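Local coordinates for hypothetical protein (Geobacillus stearothermophilus, PDB 1U84) that is of unknown function but belongs to the DUF1871 family and folds as a small, compact domain of four helices, at residues A[10-15]-A[79-84]; A[19-24]-A[28-33]; A[53-58]-A[69-74]. All coordinates share one frame; numbering follows the deposited sequence.

Contact 1 of 3, residues A[10-15]-A[79-84]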
ATOM      1  N   ASN A  10      -0.922   4.659  11.538  1.00 10.74           N
ATOM      2  CA  ASN A  10      -1.297   3.414  10.888  1.00  9.11           C
ATOM      3  C   ASN A  10      -2.709   3.416  10.344  1.00  9.22           C
ATOM      4  O   ASN A  10      -2.931   2.920   9.246  1.00  9.59           O
ATOM      5  CB  ASN A  10      -1.052   2.227  11.826  1.00  9.47           C
ATOM      6  CG  ASN A  10       0.438   1.985  12.053  1.00  9.28           C
ATOM      7  OD1 ASN A  10       1.262   2.426  11.255  1.00 11.05           O
ATOM      8  ND2 ASN A  10       0.782   1.341  13.167  1.00 11.94           N
ATOM      9  N   ARG A  11      -3.652   3.978  11.092  1.00 10.81           N
ATOM     10  CA  ARG A  11      -5.039   4.007  10.592  1.00 11.95           C
ATOM     11  C   ARG A  11      -5.107   4.798   9.287  1.00 12.08           C
ATOM     12  O   ARG A  11      -5.821   4.401   8.342  1.00 10.78           O
ATOM     13  CB  ARG A  11      -6.025   4.545  11.651  1.00 12.53           C
ATOM     14  CG  ARG A  11      -6.291   3.555  12.777  1.00 15.34           C
ATOM     15  CD  ARG A  11      -7.440   4.035  13.701  1.00 17.06           C
ATOM     16  NE  ARG A  11      -7.266   5.403  14.192  1.00 22.94           N
ATOM     17  CZ  ARG A  11      -6.675   5.735  15.341  1.00 25.72           C
ATOM     18  NH1 ARG A  11      -6.177   4.795  16.142  1.00 24.60           N
ATOM     19  NH2 ARG A  11      -6.576   7.020  15.691  1.00 28.16           N
ATOM     20  N   LEU A  12      -4.369   5.908   9.235  1.00 11.74           N
ATOM     21  CA  LEU A  12      -4.345   6.754   8.035  1.00 11.58           C
ATOM     22  C   LEU A  12      -3.723   6.009   6.854  1.00 10.79           C
ATOM     23  O   LEU A  12      -4.272   5.996   5.738  1.00 10.21           O
ATOM     24  CB  LEU A  12      -3.588   8.051   8.314  1.00 12.41           C
ATOM     25  CG  LEU A  12      -3.781   9.163   7.300  1.00 16.90           C
ATOM     26  CD1 LEU A  12      -5.275   9.409   7.037  1.00 18.32           C
ATOM     27  CD2 LEU A  12      -3.105  10.389   7.865  1.00 18.09           C
ATOM     28  N   LEU A  13      -2.589   5.358   7.100  1.00  9.59           N
ATOM     29  CA  LEU A  13      -1.987   4.527   6.071  1.00  8.23           C
ATOM     30  C   LEU A  13      -2.960   3.453   5.563  1.00  7.58           C
ATOM     31  O   LEU A  13      -3.108   3.261   4.364  1.00  8.34           O
ATOM     32  CB  LEU A  13      -0.700   3.838   6.564  1.00  8.89           C
ATOM     33  CG  LEU A  13       0.464   4.789   6.822  1.00  8.92           C
ATOM     34  CD1 LEU A  13       1.470   4.095   7.697  1.00  9.61           C
ATOM     35  CD2 LEU A  13       1.109   5.237   5.502  1.00  9.85           C
ATOM     36  N   LEU A  14      -3.601   2.750   6.479  1.00  8.50           N
ATOM     37  CA  LEU A  14      -4.588   1.741   6.083  1.00  8.67           C
ATOM     38  C   LEU A  14      -5.726   2.340   5.254  1.00  8.82           C
ATOM     39  O   LEU A  14      -6.174   1.726   4.267  1.00 10.43           O
ATOM     40  CB  LEU A  14      -5.149   0.954   7.272  1.00  9.92           C
ATOM     41  CG  LEU A  14      -4.158  -0.004   7.968  1.00  9.06           C
ATOM     42  CD1 LEU A  14      -4.709  -0.448   9.318  1.00  9.63           C
ATOM     43  CD2 LEU A  14      -3.759  -1.216   7.098  1.00  9.21           C
ATOM     44  N   GLU A  15      -6.226   3.494   5.670  1.00 10.12           N
ATOM     45  CA  GLU A  15      -7.254   4.202   4.879  1.00 11.27           C
ATOM     46  C   GLU A  15      -6.809   4.501   3.463  1.00 10.63           C
ATOM     47  O   GLU A  15      -7.530   4.210   2.496  1.00 10.38           O
ATOM     48  CB  GLU A  15      -7.706   5.477   5.579  1.00 12.56           C
ATOM     49  CG  GLU A  15      -8.634   5.234   6.744  1.00 18.88           C
ATOM     50  CD  GLU A  15      -8.886   6.518   7.536  1.00 27.16           C
ATOM     51  OE1 GLU A  15      -7.901   7.117   8.044  1.00 29.74           O
ATOM     52  OE2 GLU A  15     -10.069   6.920   7.655  1.00 31.68           O
ATOM     53  N   LEU A  79       5.126   6.384   1.810  1.00  9.79           N
ATOM     54  CA  LEU A  79       6.390   6.726   2.451  1.00 10.00           C
ATOM     55  C   LEU A  79       6.466   8.221   2.751  1.00 11.17           C
ATOM     56  O   LEU A  79       7.078   8.610   3.760  1.00 12.16           O
ATOM     57  CB  LEU A  79       7.576   6.292   1.579  1.00 10.97           C
ATOM     58  CG  LEU A  79       7.791   4.771   1.556  1.00  9.35           C
ATOM     59  CD1 LEU A  79       8.810   4.316   0.497  1.00 12.83           C
ATOM     60  CD2 LEU A  79       8.186   4.238   2.925  1.00 10.39           C
ATOM     61  N   GLU A  80       5.827   9.049   1.911  1.00 12.37           N
ATOM     62  CA  GLU A  80       5.721  10.501   2.213  1.00 14.52           C
ATOM     63  C   GLU A  80       5.015  10.738   3.536  1.00 15.04           C
ATOM     64  O   GLU A  80       5.495  11.523   4.383  1.00 15.95           O
ATOM     65  CB  GLU A  80       4.980  11.256   1.122  1.00 15.20           C
ATOM     66  CG  GLU A  80       5.822  11.477  -0.088  1.00 19.75           C
ATOM     67  CD  GLU A  80       5.007  11.967  -1.249  1.00 25.66           C
ATOM     68  OE1 GLU A  80       3.834  12.394  -1.027  1.00 27.25           O
ATOM     69  OE2 GLU A  80       5.544  11.920  -2.378  1.00 29.78           O
ATOM     70  N   LEU A  81       3.914  10.022   3.754  1.00 14.38           N
ATOM     71  CA  LEU A  81       3.218  10.115   5.043  1.00 15.35           C
ATOM     72  C   LEU A  81       4.043   9.583   6.210  1.00 15.38           C
ATOM     73  O   LEU A  81       4.118  10.217   7.253  1.00 15.61           O
ATOM     74  CB  LEU A  81       1.862   9.422   4.989  1.00 15.24           C
ATOM     75  CG  LEU A  81       1.085   9.430   6.312  1.00 18.14           C
ATOM     76  CD1 LEU A  81       0.897  10.833   6.869  1.00 21.41           C
ATOM     77  CD2 LEU A  81      -0.238   8.718   6.146  1.00 18.74           C
ATOM     78  N   LYS A  82       4.643   8.406   6.047  1.00 13.91           N
ATOM     79  CA  LYS A  82       5.516   7.837   7.064  1.00 14.34           C
ATOM     80  C   LYS A  82       6.636   8.831   7.441  1.00 15.14           C
ATOM     81  O   LYS A  82       6.935   9.043   8.629  1.00 15.22           O
ATOM     82  CB  LYS A  82       6.106   6.504   6.566  1.00 13.67           C
ATOM     83  CG  LYS A  82       7.000   5.758   7.572  1.00 13.08           C
ATOM     84  CD  LYS A  82       7.883   4.795   6.809  1.00 12.81           C
ATOM     85  CE  LYS A  82       8.507   3.796   7.740  1.00 13.08           C
ATOM     86  NZ  LYS A  82       9.504   2.997   6.984  1.00 12.60           N
ATOM     87  N   GLN A  83       7.239   9.442   6.433  1.00 16.68           N
ATOM     88  CA  GLN A  83       8.347  10.368   6.677  1.00 18.72           C
ATOM     89  C   GLN A  83       7.849  11.651   7.353  1.00 19.99           C
ATOM     90  O   GLN A  83       8.494  12.163   8.282  1.00 20.18           O
ATOM     91  CB  GLN A  83       9.090  10.662   5.370  1.00 19.11           C
ATOM     92  CG  GLN A  83       9.939   9.484   4.892  1.00 21.16           C
ATOM     93  CD  GLN A  83      10.167   9.466   3.377  1.00 23.19           C
ATOM     94  OE1 GLN A  83       9.920  10.457   2.675  1.00 27.90           O
ATOM     95  NE2 GLN A  83      10.624   8.321   2.865  1.00 25.52           N
ATOM     96  N   ALA A  84       6.696  12.140   6.908  1.00 21.68           N
ATOM     97  CA  ALA A  84       6.105  13.358   7.469  1.00 23.50           C
ATOM     98  C   ALA A  84       5.789  13.199   8.956  1.00 25.47           C
ATOM     99  O   ALA A  84       5.809  14.189   9.706  1.00 25.50           O
ATOM    100  CB  ALA A  84       4.880  13.769   6.695  1.00 23.50           C
TER
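Helix 8-20 and helix 68-85 approach each other near the two chain ends, with the CA atoms of Leu-13 and Leu-81, 7.7 Å apart, the closest CA pair of segments 10-15 and 79-84. The contact is wholly apolar and turns on one residue, Leu-81, whose CA-CB bond points toward the other segment and which meets two successive leucines mainly through one methyl, CD2. Leu-81 CD2 lies 3.7 Å from Leu-12 CD2, and the two side chains cross at about a right angle. The same methyl meets Leu-13 CD2 at 3.8 Å, here on a slanting approach. With CG of Leu-81 opposite its backbone N (chi1 178°), the side chain reaches out from the helix and delivers CD2 to both partners. This is helix-to-helix packing in an all-alpha fold, joining the first and last helices of the chain. Leu-9 and Trp-16, one turn before and one turn after the pair on helix 8-20, also touch Leu-81. Beyond the interface, Leu-13 rests on Leu-38 of helix 31-41, while Lys-82 turns away to form a salt bridge with Glu-45 and a hydrogen bond to the carbonyl of Val-41.

Contact 2 of 3, residues A[19-24]-A[28-33]; sequences AWDPFG and DAYDVE
Segment 19-24 carries the end of helix 8-20 into a type I beta turn from Asp-21 to Gly-24, and it faces segment 28-33, where Tyr-30 occupies the N-cap position of helix 31-41; the CA atoms of Asp-21 and Tyr-30, 7.8 Å apart, are the nearest CA pair. Asp-21 leaves the helical conformation with positive phi. From the other segment comes the phenol of Tyr-30, whose hydroxyl is gripped by two hydrogen bonds of opposite sense. It donates to Asp-21 OD1, with 2.6 Å between Tyr-30 OH and that oxygen. OD1 accepts on its anti lone pair, the one turned away from OD2, and it sits at the edge of the tyrosine ring, in the ring plane. The side chain of Asp-21 is set for this by its first torsion, which holds CG opposite the backbone N (chi1 -169°) and brings OD1 to the phenol. In return the hydroxyl accepts from the turn backbone, Phe-23 N lying 3.2 Å from Tyr-30 OH near the ring plane with an N-H...O angle of 156°. The carboxylate and ring planes stand 65° apart. Pro-22 adds an apolar contact, its CD 3.7 Å from Tyr-30 CZ. The carboxylate also binds the following loop, OD1 accepting from Leu-25 N and OD2 from Gly-26 N. A phenylalanine in place of Tyr-30 would probably leave Asp-21 OD1 without its hydroxyl donor and Phe-23 N without its acceptor, weakening the hold on the turn. This is a helix-loop-helix connection whose turn is bonded by the tyrosine at the N-cap position of the next helix. Around it, Pro-22 CG sits over one face of the Trp-20 indole, offset toward its rim, and helix 47-62 borders the turn, Pro-22 touching Tyr-58 and Phe-23 meeting the ring of Phe-62.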
ATOM      1  N   ALA A  19      -8.308   2.922   0.102  1.00 10.79           N
ATOM      2  CA  ALA A  19      -8.843   3.912  -0.844  1.00 12.49           C
ATOM      3  C   ALA A  19      -8.236   3.852  -2.235  1.00 11.93           C
ATOM      4  O   ALA A  19      -8.894   4.244  -3.231  1.00 13.86           O
ATOM      5  CB  ALA A  19      -8.745   5.315  -0.276  1.00 13.81           C
ATOM      6  N   TRP A  20      -7.008   3.349  -2.335  1.00 11.39           N
ATOM      7  CA  TRP A  20      -6.345   3.111  -3.620  1.00 10.54           C
ATOM      8  C   TRP A  20      -7.277   2.373  -4.606  1.00 11.28           C
ATOM      9  O   TRP A  20      -7.393   2.755  -5.784  1.00 11.89           O
ATOM     10  CB  TRP A  20      -5.072   2.302  -3.391  1.00 11.19           C
ATOM     11  CG  TRP A  20      -4.135   2.242  -4.545  1.00 10.10           C
ATOM     12  CD1 TRP A  20      -3.727   3.282  -5.359  1.00 12.35           C
ATOM     13  CD2 TRP A  20      -3.421   1.100  -4.964  1.00  9.51           C
ATOM     14  NE1 TRP A  20      -2.816   2.833  -6.275  1.00  9.37           N
ATOM     15  CE2 TRP A  20      -2.585   1.493  -6.041  1.00 10.51           C
ATOM     16  CE3 TRP A  20      -3.369  -0.234  -4.510  1.00  8.51           C
ATOM     17  CZ2 TRP A  20      -1.752   0.588  -6.693  1.00 10.12           C
ATOM     18  CZ3 TRP A  20      -2.531  -1.131  -5.159  1.00 10.69           C
ATOM     19  CH2 TRP A  20      -1.720  -0.712  -6.236  1.00 12.20           C
ATOM     20  N   ASP A  21      -7.968   1.354  -4.089  1.00 10.40           N
ATOM     21  CA  ASP A  21      -9.057   0.665  -4.812  1.00 11.26           C
ATOM     22  C   ASP A  21      -8.756   0.469  -6.316  1.00 11.29           C
ATOM     23  O   ASP A  21      -9.497   0.967  -7.197  1.00 12.02           O
ATOM     24  CB  ASP A  21     -10.404   1.379  -4.573  1.00 11.94           C
ATOM     25  CG  ASP A  21     -11.602   0.559  -5.063  1.00 13.27           C
ATOM     26  OD1 ASP A  21     -11.423  -0.629  -5.436  1.00 12.07           O
ATOM     27  OD2 ASP A  21     -12.726   1.119  -5.081  1.00 16.82           O
ATOM     28  N   PRO A  22      -7.687  -0.267  -6.641  1.00 11.18           N
ATOM     29  CA  PRO A  22      -7.253  -0.437  -8.033  1.00 12.08           C
ATOM     30  C   PRO A  22      -8.246  -1.175  -8.913  1.00 13.04           C
ATOM     31  O   PRO A  22      -8.193  -1.026 -10.128  1.00 14.49           O
ATOM     32  CB  PRO A  22      -5.986  -1.272  -7.909  1.00 13.56           C
ATOM     33  CG  PRO A  22      -6.145  -1.985  -6.585  1.00 10.84           C
ATOM     34  CD  PRO A  22      -6.774  -0.968  -5.709  1.00  9.89           C
ATOM     35  N   PHE A  23      -9.165  -1.929  -8.312  1.00 12.29           N
ATOM     36  CA  PHE A  23     -10.094  -2.714  -9.139  1.00 12.44           C
ATOM     37  C   PHE A  23     -11.554  -2.264  -9.002  1.00 11.88           C
ATOM     38  O   PHE A  23     -12.474  -2.959  -9.451  1.00 12.02           O
ATOM     39  CB  PHE A  23      -9.906  -4.205  -8.843  1.00 12.58           C
ATOM     40  CG  PHE A  23      -8.533  -4.704  -9.177  1.00 12.16           C
ATOM     41  CD1 PHE A  23      -8.028  -4.560 -10.473  1.00 15.15           C
ATOM     42  CD2 PHE A  23      -7.724  -5.274  -8.196  1.00 11.56           C
ATOM     43  CE1 PHE A  23      -6.732  -5.016 -10.797  1.00 16.84           C
ATOM     44  CE2 PHE A  23      -6.422  -5.721  -8.501  1.00 12.95           C
ATOM     45  CZ  PHE A  23      -5.931  -5.572  -9.804  1.00 14.37           C
ATOM     46  N   GLY A  24     -11.780  -1.108  -8.378  1.00 12.08           N
ATOM     47  CA  GLY A  24     -13.152  -0.564  -8.289  1.00 12.34           C
ATOM     48  C   GLY A  24     -14.088  -1.468  -7.501  1.00 12.74           C
ATOM     49  O   GLY A  24     -15.235  -1.726  -7.891  1.00 12.05           O
ATOM     50  N   ASP A  28     -13.468  -1.114   1.260  1.00 19.63           N
ATOM     51  CA  ASP A  28     -13.566  -2.175   2.276  1.00 18.91           C
ATOM     52  C   ASP A  28     -13.172  -3.566   1.795  1.00 17.59           C
ATOM     53  O   ASP A  28     -13.153  -4.525   2.573  1.00 18.91           O
ATOM     54  CB  ASP A  28     -15.009  -2.235   2.808  1.00 20.45           C
ATOM     55  CG  ASP A  28     -15.310  -1.138   3.779  1.00 22.34           C
ATOM     56  OD1 ASP A  28     -14.359  -0.521   4.292  1.00 26.58           O
ATOM     57  OD2 ASP A  28     -16.506  -0.902   4.049  1.00 28.82           O
ATOM     58  N   ALA A  29     -12.868  -3.699   0.507  1.00 14.92           N
ATOM     59  CA  ALA A  29     -12.592  -4.997  -0.073  1.00 13.60           C
ATOM     60  C   ALA A  29     -11.140  -5.441   0.144  1.00 11.92           C
ATOM     61  O   ALA A  29     -10.749  -6.530  -0.303  1.00 11.10           O
ATOM     62  CB  ALA A  29     -12.915  -4.983  -1.584  1.00 13.77           C
ATOM     63  N   TYR A  30     -10.335  -4.579   0.776  1.00 10.21           N
ATOM     64  CA  TYR A  30      -8.865  -4.799   0.780  1.00  8.70           C
ATOM     65  C   TYR A  30      -8.214  -4.871   2.140  1.00  9.37           C
ATOM     66  O   TYR A  30      -7.010  -4.626   2.264  1.00 10.23           O
ATOM     67  CB  TYR A  30      -8.165  -3.683  -0.011  1.00  8.70           C
ATOM     68  CG  TYR A  30      -8.642  -3.487  -1.445  1.00  7.45           C
ATOM     69  CD1 TYR A  30      -8.052  -4.187  -2.502  1.00  7.38           C
ATOM     70  CD2 TYR A  30      -9.628  -2.530  -1.730  1.00  8.95           C
ATOM     71  CE1 TYR A  30      -8.479  -3.986  -3.817  1.00  7.97           C
ATOM     72  CE2 TYR A  30     -10.064  -2.314  -3.048  1.00  9.22           C
ATOM     73  CZ  TYR A  30      -9.455  -2.995  -4.074  1.00  8.13           C
ATOM     74  OH  TYR A  30      -9.880  -2.756  -5.354  1.00  9.99           O
ATOM     75  N   ASP A  31      -8.974  -5.205   3.182  1.00  9.28           N
ATOM     76  CA  ASP A  31      -8.398  -5.174   4.544  1.00 10.12           C
ATOM     77  C   ASP A  31      -7.179  -6.071   4.698  1.00  9.72           C
ATOM     78  O   ASP A  31      -6.209  -5.700   5.393  1.00  8.74           O
ATOM     79  CB  ASP A  31      -9.448  -5.560   5.598  1.00 10.82           C
ATOM     80  CG  ASP A  31     -10.561  -4.543   5.725  1.00 14.68           C
ATOM     81  OD1 ASP A  31     -10.428  -3.395   5.237  1.00 14.96           O
ATOM     82  OD2 ASP A  31     -11.573  -4.902   6.349  1.00 20.81           O
ATOM     83  N   VAL A  32      -7.199  -7.234   4.057  1.00  8.58           N
ATOM     84  CA  VAL A  32      -6.086  -8.199   4.164  1.00  8.55           C
ATOM     85  C   VAL A  32      -4.835  -7.594   3.484  1.00  7.75           C
ATOM     86  O   VAL A  32      -3.735  -7.547   4.060  1.00  7.85           O
ATOM     87  CB  VAL A  32      -6.490  -9.522   3.526  1.00  9.53           C
ATOM     88  CG1 VAL A  32      -5.295 -10.464   3.387  1.00  7.85           C
ATOM     89  CG2 VAL A  32      -7.596 -10.155   4.366  1.00  6.66           C
ATOM     90  N   GLU A  33      -5.045  -7.091   2.265  1.00  7.52           N
ATOM     91  CA  GLU A  33      -3.949  -6.555   1.476  1.00  7.86           C
ATOM     92  C   GLU A  33      -3.403  -5.278   2.108  1.00  8.21           C
ATOM     93  O   GLU A  33      -2.165  -5.082   2.137  1.00  7.74           O
ATOM     94  CB  GLU A  33      -4.432  -6.313   0.039  1.00  8.20           C
ATOM     95  CG  GLU A  33      -4.825  -7.606  -0.706  1.00  9.17           C
ATOM     96  CD  GLU A  33      -6.083  -8.253  -0.182  1.00 10.07           C
ATOM     97  OE1 GLU A  33      -7.023  -7.526   0.211  1.00  8.09           O
ATOM     98  OE2 GLU A  33      -6.143  -9.500  -0.171  1.00 13.61           O
TER

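Contact 3 of 3, residues A[53-58]-A[69-74]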
ATOM      1  N   ARG A  53       6.723  -4.873  -3.323  1.00  8.69           N
ATOM      2  CA  ARG A  53       5.910  -5.620  -2.351  1.00  9.64           C
ATOM      3  C   ARG A  53       4.405  -5.444  -2.629  1.00  9.63           C
ATOM      4  O   ARG A  53       3.646  -6.424  -2.629  1.00  9.45           O
ATOM      5  CB  ARG A  53       6.228  -5.253  -0.890  1.00  9.57           C
ATOM      6  CG  ARG A  53       7.598  -5.738  -0.373  1.00 13.78           C
ATOM      7  CD  ARG A  53       7.662  -7.287  -0.182  1.00 16.10           C
ATOM      8  NE  ARG A  53       6.620  -7.745   0.735  1.00 21.42           N
ATOM      9  CZ  ARG A  53       5.645  -8.590   0.405  1.00 23.01           C
ATOM     10  NH1 ARG A  53       4.730  -8.929   1.296  1.00 22.60           N
ATOM     11  NH2 ARG A  53       5.591  -9.120  -0.816  1.00 24.66           N
ATOM     12  N   ILE A  54       3.994  -4.196  -2.849  1.00  7.82           N
ATOM     13  CA  ILE A  54       2.600  -3.877  -3.199  1.00  7.15           C
ATOM     14  C   ILE A  54       2.169  -4.698  -4.402  1.00  8.27           C
ATOM     15  O   ILE A  54       1.094  -5.341  -4.396  1.00  8.16           O
ATOM     16  CB  ILE A  54       2.376  -2.356  -3.444  1.00  7.28           C
ATOM     17  CG1 ILE A  54       2.556  -1.597  -2.119  1.00  6.77           C
ATOM     18  CG2 ILE A  54       0.971  -2.109  -4.024  1.00  7.82           C
ATOM     19  CD1 ILE A  54       2.637  -0.064  -2.266  1.00  8.40           C
ATOM     20  N   GLN A  55       3.013  -4.714  -5.440  1.00  7.94           N
ATOM     21  CA  GLN A  55       2.653  -5.432  -6.651  1.00  9.24           C
ATOM     22  C   GLN A  55       2.439  -6.918  -6.335  1.00  9.30           C
ATOM     23  O   GLN A  55       1.423  -7.495  -6.742  1.00 10.54           O
ATOM     24  CB  GLN A  55       3.740  -5.245  -7.721  1.00 10.07           C
ATOM     25  CG  GLN A  55       3.334  -5.805  -9.088  1.00 10.75           C
ATOM     26  CD  GLN A  55       4.420  -5.597 -10.104  1.00 12.06           C
ATOM     27  OE1 GLN A  55       5.563  -5.969  -9.876  1.00 16.69           O
ATOM     28  NE2 GLN A  55       4.070  -4.964 -11.219  1.00 11.75           N
ATOM     29  N   SER A  56       3.352  -7.525  -5.585  1.00  9.42           N
ATOM     30  CA  SER A  56       3.250  -8.961  -5.254  1.00 10.24           C
ATOM     31  C   SER A  56       2.020  -9.297  -4.423  1.00  9.76           C
ATOM     32  O   SER A  56       1.319 -10.308  -4.678  1.00 10.56           O
ATOM     33  CB  SER A  56       4.529  -9.444  -4.557  1.00 11.23           C
ATOM     34  OG  SER A  56       5.658  -9.212  -5.393  1.00 16.11           O
ATOM     35  N   ILE A  57       1.765  -8.453  -3.418  1.00  9.60           N
ATOM     36  CA  ILE A  57       0.603  -8.600  -2.524  1.00  9.15           C
ATOM     37  C   ILE A  57      -0.692  -8.630  -3.351  1.00  9.05           C
ATOM     38  O   ILE A  57      -1.566  -9.501  -3.163  1.00 10.33           O
ATOM     39  CB  ILE A  57       0.577  -7.454  -1.442  1.00  8.83           C
ATOM     40  CG1 ILE A  57       1.693  -7.683  -0.407  1.00  9.22           C
ATOM     41  CG2 ILE A  57      -0.812  -7.398  -0.787  1.00  9.38           C
ATOM     42  CD1 ILE A  57       2.037  -6.476   0.424  1.00 10.15           C
ATOM     43  N   TYR A  58      -0.815  -7.679  -4.276  1.00  8.04           N
ATOM     44  CA  TYR A  58      -2.063  -7.541  -5.034  1.00  8.30           C
ATOM     45  C   TYR A  58      -2.130  -8.562  -6.150  1.00  9.62           C
ATOM     46  O   TYR A  58      -3.235  -9.016  -6.468  1.00  9.77           O
ATOM     47  CB  TYR A  58      -2.261  -6.097  -5.558  1.00  8.32           C
ATOM     48  CG  TYR A  58      -2.840  -5.181  -4.517  1.00  7.39           C
ATOM     49  CD1 TYR A  58      -2.072  -4.742  -3.427  1.00  7.44           C
ATOM     50  CD2 TYR A  58      -4.147  -4.724  -4.620  1.00  8.55           C
ATOM     51  CE1 TYR A  58      -2.618  -3.917  -2.452  1.00  7.60           C
ATOM     52  CE2 TYR A  58      -4.699  -3.866  -3.658  1.00  6.54           C
ATOM     53  CZ  TYR A  58      -3.917  -3.467  -2.561  1.00  5.86           C
ATOM     54  OH  TYR A  58      -4.444  -2.643  -1.576  1.00  9.24           O
ATOM     55  N   PRO A  69       4.370   1.092 -12.303  1.00  9.83           N
ATOM     56  CA  PRO A  69       4.309   2.539 -11.990  1.00 10.54           C
ATOM     57  C   PRO A  69       3.078   2.952 -11.163  1.00 10.42           C
ATOM     58  O   PRO A  69       3.155   3.909 -10.409  1.00 11.51           O
ATOM     59  CB  PRO A  69       4.303   3.203 -13.364  1.00 11.60           C
ATOM     60  CG  PRO A  69       4.984   2.137 -14.300  1.00  9.71           C
ATOM     61  CD  PRO A  69       4.430   0.839 -13.757  1.00 10.29           C
ATOM     62  N   HIS A  70       1.962   2.235 -11.308  1.00 10.52           N
ATOM     63  CA  HIS A  70       0.792   2.477 -10.446  1.00 10.01           C
ATOM     64  C   HIS A  70       1.150   2.126  -8.976  1.00  9.06           C
ATOM     65  O   HIS A  70       0.845   2.904  -8.084  1.00  7.88           O
ATOM     66  CB  HIS A  70      -0.430   1.672 -10.924  1.00 11.51           C
ATOM     67  CG  HIS A  70      -1.727   2.225 -10.438  1.00 14.77           C
ATOM     68  ND1 HIS A  70      -2.230   3.425 -10.887  1.00 17.48           N
ATOM     69  CD2 HIS A  70      -2.640   1.734  -9.570  1.00 16.27           C
ATOM     70  CE1 HIS A  70      -3.390   3.659 -10.305  1.00 16.71           C
ATOM     71  NE2 HIS A  70      -3.654   2.658  -9.488  1.00 14.66           N
ATOM     72  N   CYS A  71       1.740   0.946  -8.755  1.00  8.90           N
ATOM     73  CA  CYS A  71       2.280   0.565  -7.427  1.00  8.34           C
ATOM     74  C   CYS A  71       3.255   1.618  -6.885  1.00  9.81           C
ATOM     75  O   CYS A  71       3.206   1.953  -5.701  1.00  8.98           O
ATOM     76  CB  CYS A  71       2.945  -0.790  -7.494  1.00 10.05           C
ATOM     77  SG  CYS A  71       1.751  -2.093  -7.996  1.00 10.82           S
ATOM     78  N   LEU A  72       4.140   2.122  -7.749  1.00  9.49           N
ATOM     79  CA  LEU A  72       5.155   3.085  -7.307  1.00  9.81           C
ATOM     80  C   LEU A  72       4.559   4.405  -6.804  1.00  9.85           C
ATOM     81  O   LEU A  72       5.049   4.932  -5.808  1.00 10.20           O
ATOM     82  CB  LEU A  72       6.184   3.326  -8.425  1.00 10.19           C
ATOM     83  CG  LEU A  72       7.390   4.180  -8.088  1.00 10.49           C
ATOM     84  CD1 LEU A  72       8.228   3.564  -6.982  1.00 12.66           C
ATOM     85  CD2 LEU A  72       8.195   4.327  -9.366  1.00 11.24           C
ATOM     86  N   LYS A  73       3.509   4.936  -7.459  1.00  9.72           N
ATOM     87  CA  LYS A  73       2.855   6.147  -6.962  1.00 10.86           C
ATOM     88  C   LYS A  73       2.307   5.917  -5.565  1.00 10.08           C
ATOM     89  O   LYS A  73       2.492   6.744  -4.667  1.00 10.02           O
ATOM     90  CB  LYS A  73       1.750   6.652  -7.901  1.00 10.96           C
ATOM     91  CG  LYS A  73       2.269   7.427  -9.082  1.00 13.23           C
ATOM     92  CD  LYS A  73       1.094   7.821  -9.990  1.00 13.99           C
ATOM     93  CE  LYS A  73       1.611   8.384 -11.319  1.00 13.49           C
ATOM     94  NZ  LYS A  73       0.434   8.851 -12.131  1.00 13.34           N
ATOM     95  N   LEU A  74       1.650   4.776  -5.361  1.00  8.67           N
ATOM     96  CA  LEU A  74       1.136   4.489  -4.046  1.00  8.55           C
ATOM     97  C   LEU A  74       2.281   4.403  -3.037  1.00  7.18           C
ATOM     98  O   LEU A  74       2.205   4.992  -1.973  1.00  7.61           O
ATOM     99  CB  LEU A  74       0.281   3.215  -4.041  1.00  8.77           C
ATOM    100  CG  LEU A  74      -0.169   2.844  -2.618  1.00  8.26           C
ATOM    101  CD1 LEU A  74      -1.106   3.853  -1.985  1.00 10.10           C
ATOM    102  CD2 LEU A  74      -0.824   1.475  -2.630  1.00  8.30           C
TER
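Apolar contacts carry the meeting of Ile-54 with Leu-74, where segments 53-58 and 69-74 cross with their axes 9.2 Å apart and their N-to-C directions at 117°. Ile-54 CD1 comes to 3.8 Å from Leu-74 CD2, the two side chains inclined to each other. CG1 of Ile-54, opposite the carbonyl carbon (chi1 -67°), carries CD1 to the leucine.

Sulfur packing forms the second group. The CA-CB bond of Cys-71 points toward the opposing helix and SG settles against Gln-55, at 3.7 Å from both Gln-55 CA and Gln-55 CB, so the sulfur lies against the backbone as well as the side chain. The other branch of Ile-54, CG2, is 4.0 Å from Cys-71 SG. This close fit accompanies the short 6.1 Å separation between the CA atoms of Gln-55 and Cys-71. The polar end of Gln-55 turns elsewhere, its NE2 donating to the carbonyl of Ile-66 in the connection between the two helices.

The contact is buried core packing between the last two, sequence-adjacent helices of the all-helical fold. Helix 8-20 closes over this packed pair through Trp-20, which touches Ile-54, Cys-71 and Leu-74, while helix 31-41 reaches Ile-54 through Val-37.

Overall arrangement
From the N terminus, helix 8-20 enters contact 1 first, but its partner lies on helix 68-85, so that contact closes a loop containing nearly the whole fold. Both other contacts fall within this span. Contact 2 closes early, over the short connection from helix 8-20 to helix 31-41; contact 3 then closes the connection from helix 47-62 to helix 68-85. These two follow in series without crossing, yet they touch in space, Trp-20 packing on His-70 and Tyr-30 on Tyr-58. Contacts 1 and 3 both use helix 68-85, on opposite sides of the chain's centre, their own centres about 15 Å apart.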